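Local coordinates for protein hypothetical glycoside hydrolase (Parabacteroides distasonis, PDB 3TAW) that is of unknown function but belongs to a glycoside hydrolase-like family with an all-beta, propeller-type fold of the beta-fructosidase clan, at residues K194-Y199 with N291-L296. Residues are numbered along the deposited sequence; the frame is centred on the assembly and turned at random.
Sequences KVNGKY and NNPTKL. With EDO (1,2-ethanediol), chain Q; EDO (1,2-ethanediol), chain S.
N196 reaches across to the backbone of N291, and V195 beside it touches P293. N196 CB lies 3.6 Å from O2 of the 1,2-ethanediol of chain Q. CG stands beside the backbone N, with chi1 at -64°, and the amide extends from there toward 291-296. N196 OD1 comes within 3.3 Å of C1 of the second 1,2-ethanediol, that of chain S. At the tip, N196 ND2 gives a hydrogen bond of 2.7 Å to N291 O. The bond is nearly straight, 164° at the hydrogen, and the acceptor sits in the amide plane of N196. N196 ND2 lies 31° off the plane of the N291 carbonyl. N196 ND2 also donates to O2 of the chain Q diol, at 2.8 Å. The two bonds probably restrict rotation of the amide, though this diol probably came from the crystallisation liquor. The backbone N of N196 binds O1 of the chain S diol.

Next to this polar link, V195 CG1 meets P293 CG at 3.8 Å. With CG1 anti to its backbone N, V195 turns this methyl to the proline ring. Within 291-296, OD1 of N292 accepts from the backbone N of T294, an Asx turn, and also from T294 OG1. The OH of Y202, in strand 199-203, is hydrogen-bonded to P293 O.

A type I' turn, V195 to K198, closed by backbone bonds both ways as in a two-residue beta hairpin, thus meets the hairpin connection between strands 281-288 and 296-299. Both loops lie at the periphery of an all-beta fold, consistent with the propeller-type architecture of the clan.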
loop_
_atom_site.group_PDB
_atom_site.type_symbol
_atom_site.label_atom_id
_atom_site.label_comp_id
_atom_site.label_asym_id
_atom_site.label_seq_id
_atom_site.Cartn_x
_atom_site.Cartn_y
_atom_site.Cartn_z
ATOM N N LYS A 194 14.103 12.738 -0.061
ATOM C CA LYS A 194 15.085 12.317 -1.072
ATOM C C LYS A 194 16.181 11.486 -0.437
ATOM O O LYS A 194 16.521 11.674 0.734
ATOM C CB LYS A 194 15.721 13.538 -1.754
ATOM C CG LYS A 194 14.751 14.295 -2.631
ATOM C CD LYS A 194 15.387 15.559 -3.202
ATOM C CE LYS A 194 14.499 16.218 -4.250
ATOM N NZ LYS A 194 15.211 17.410 -4.809
ATOM N N VAL A 195 16.729 10.567 -1.234
ATOM C CA VAL A 195 17.876 9.773 -0.861
ATOM C C VAL A 195 18.922 10.021 -1.936
ATOM O O VAL A 195 18.661 9.809 -3.137
ATOM C CB VAL A 195 17.531 8.267 -0.762
ATOM C CG1 VAL A 195 18.793 7.467 -0.331
ATOM C CG2 VAL A 195 16.339 8.047 0.203
ATOM N N ASN A 196 20.082 10.524 -1.512
ATOM C CA ASN A 196 21.132 10.907 -2.456
ATOM C C ASN A 196 20.628 11.819 -3.580
ATOM O O ASN A 196 20.975 11.649 -4.739
ATOM C CB ASN A 196 21.808 9.648 -3.008
ATOM C CG ASN A 196 22.521 8.865 -1.924
ATOM O OD1 ASN A 196 23.172 9.457 -1.031
ATOM N ND2 ASN A 196 22.416 7.543 -1.982
ATOM N N GLY A 197 19.775 12.772 -3.214
ATOM C CA GLY A 197 19.281 13.791 -4.137
ATOM C C GLY A 197 18.128 13.396 -5.053
ATOM O O GLY A 197 17.735 14.188 -5.897
ATOM N N LYS A 198 17.632 12.167 -4.940
ATOM C CA LYS A 198 16.539 11.673 -5.771
ATOM C C LYS A 198 15.401 11.171 -4.900
ATOM O O LYS A 198 15.628 10.678 -3.807
ATOM C CB LYS A 198 16.992 10.511 -6.668
ATOM C CG LYS A 198 18.036 10.930 -7.724
ATOM C CD LYS A 198 17.803 10.215 -9.052
ATOM C CE LYS A 198 18.623 10.834 -10.198
ATOM N NZ LYS A 198 17.806 10.951 -11.472
ATOM N N TYR A 199 14.189 11.272 -5.416
ATOM C CA TYR A 199 13.066 10.599 -4.770
ATOM C C TYR A 199 13.276 9.111 -4.976
ATOM O O TYR A 199 13.851 8.692 -5.984
ATOM C CB TYR A 199 11.750 11.057 -5.358
ATOM C CG TYR A 199 11.522 12.525 -5.116
ATOM C CD1 TYR A 199 11.251 12.994 -3.844
ATOM C CD2 TYR A 199 11.605 13.445 -6.150
ATOM C CE1 TYR A 199 11.044 14.330 -3.601
ATOM C CE2 TYR A 199 11.406 14.808 -5.904
ATOM C CZ TYR A 199 11.124 15.232 -4.624
ATOM O OH TYR A 199 10.905 16.578 -4.345
ATOM N N ASN A 291 22.589 5.377 3.042
ATOM C CA ASN A 291 23.470 5.900 1.995
ATOM C C ASN A 291 23.421 5.074 0.709
ATOM O O ASN A 291 23.529 5.617 -0.386
ATOM C CB ASN A 291 24.892 5.986 2.544
ATOM C CG ASN A 291 25.006 7.007 3.669
ATOM O OD1 ASN A 291 25.406 6.686 4.805
ATOM N ND2 ASN A 291 24.598 8.222 3.378
ATOM N N ASN A 292 23.300 3.754 0.866
ATOM C CA ASN A 292 23.022 2.822 -0.229
ATOM C C ASN A 292 21.660 2.152 0.013
ATOM O O ASN A 292 21.589 1.100 0.667
ATOM C CB ASN A 292 24.121 1.762 -0.316
ATOM C CG ASN A 292 23.885 0.769 -1.453
ATOM O OD1 ASN A 292 22.846 0.813 -2.113
ATOM N ND2 ASN A 292 24.863 -0.145 -1.685
ATOM N N PRO A 293 20.572 2.741 -0.522
ATOM C CA PRO A 293 19.251 2.257 -0.204
ATOM C C PRO A 293 18.889 0.913 -0.847
ATOM O O PRO A 293 17.796 0.430 -0.624
ATOM C CB PRO A 293 18.332 3.380 -0.722
ATOM C CG PRO A 293 19.132 3.990 -1.845
ATOM C CD PRO A 293 20.531 3.944 -1.386
ATOM N N THR A 294 19.791 0.321 -1.629
ATOM C CA THR A 294 19.593 -1.042 -2.122
ATOM C C THR A 294 20.294 -2.086 -1.224
ATOM O O THR A 294 20.159 -3.296 -1.445
ATOM C CB THR A 294 20.103 -1.217 -3.573
ATOM O OG1 THR A 294 21.520 -1.043 -3.652
ATOM C CG2 THR A 294 19.376 -0.256 -4.529
ATOM N N LYS A 295 21.090 -1.610 -0.267
ATOM C CA LYS A 295 21.809 -2.492 0.641
ATOM C C LYS A 295 20.900 -2.934 1.794
ATOM O O LYS A 295 20.505 -2.130 2.637
ATOM C CB LYS A 295 23.058 -1.820 1.180
ATOM C CG LYS A 295 23.899 -2.714 2.114
ATOM C CD LYS A 295 25.012 -1.916 2.799
ATOM C CE LYS A 295 25.857 -2.785 3.729
ATOM N NZ LYS A 295 26.975 -2.025 4.387
ATOM N N LEU A 296 20.550 -4.217 1.809
ATOM C CA LEU A 296 19.674 -4.764 2.837
ATOM C C LEU A 296 20.512 -5.066 4.068
ATOM O O LEU A 296 21.503 -5.826 3.991
ATOM C CB LEU A 296 19.007 -6.030 2.329
ATOM C CG LEU A 296 18.037 -6.733 3.266
ATOM C CD1 LEU A 296 16.736 -5.927 3.410
ATOM C CD2 LEU A 296 17.720 -8.140 2.725
HETATM C C1 EDO Q . 19.289 7.525 -5.528
HETATM O O1 EDO Q . 20.054 6.960 -6.606
HETATM C C2 EDO Q . 19.503 6.714 -4.252
HETATM O O2 EDO Q . 20.884 6.370 -4.029
HETATM C C1 EDO S . 21.428 9.967 1.769
HETATM O O1 EDO S . 20.601 11.000 1.205
HETATM C C2 EDO S . 21.074 9.756 3.234
HETATM O O2 EDO S . 19.715 9.308 3.333
#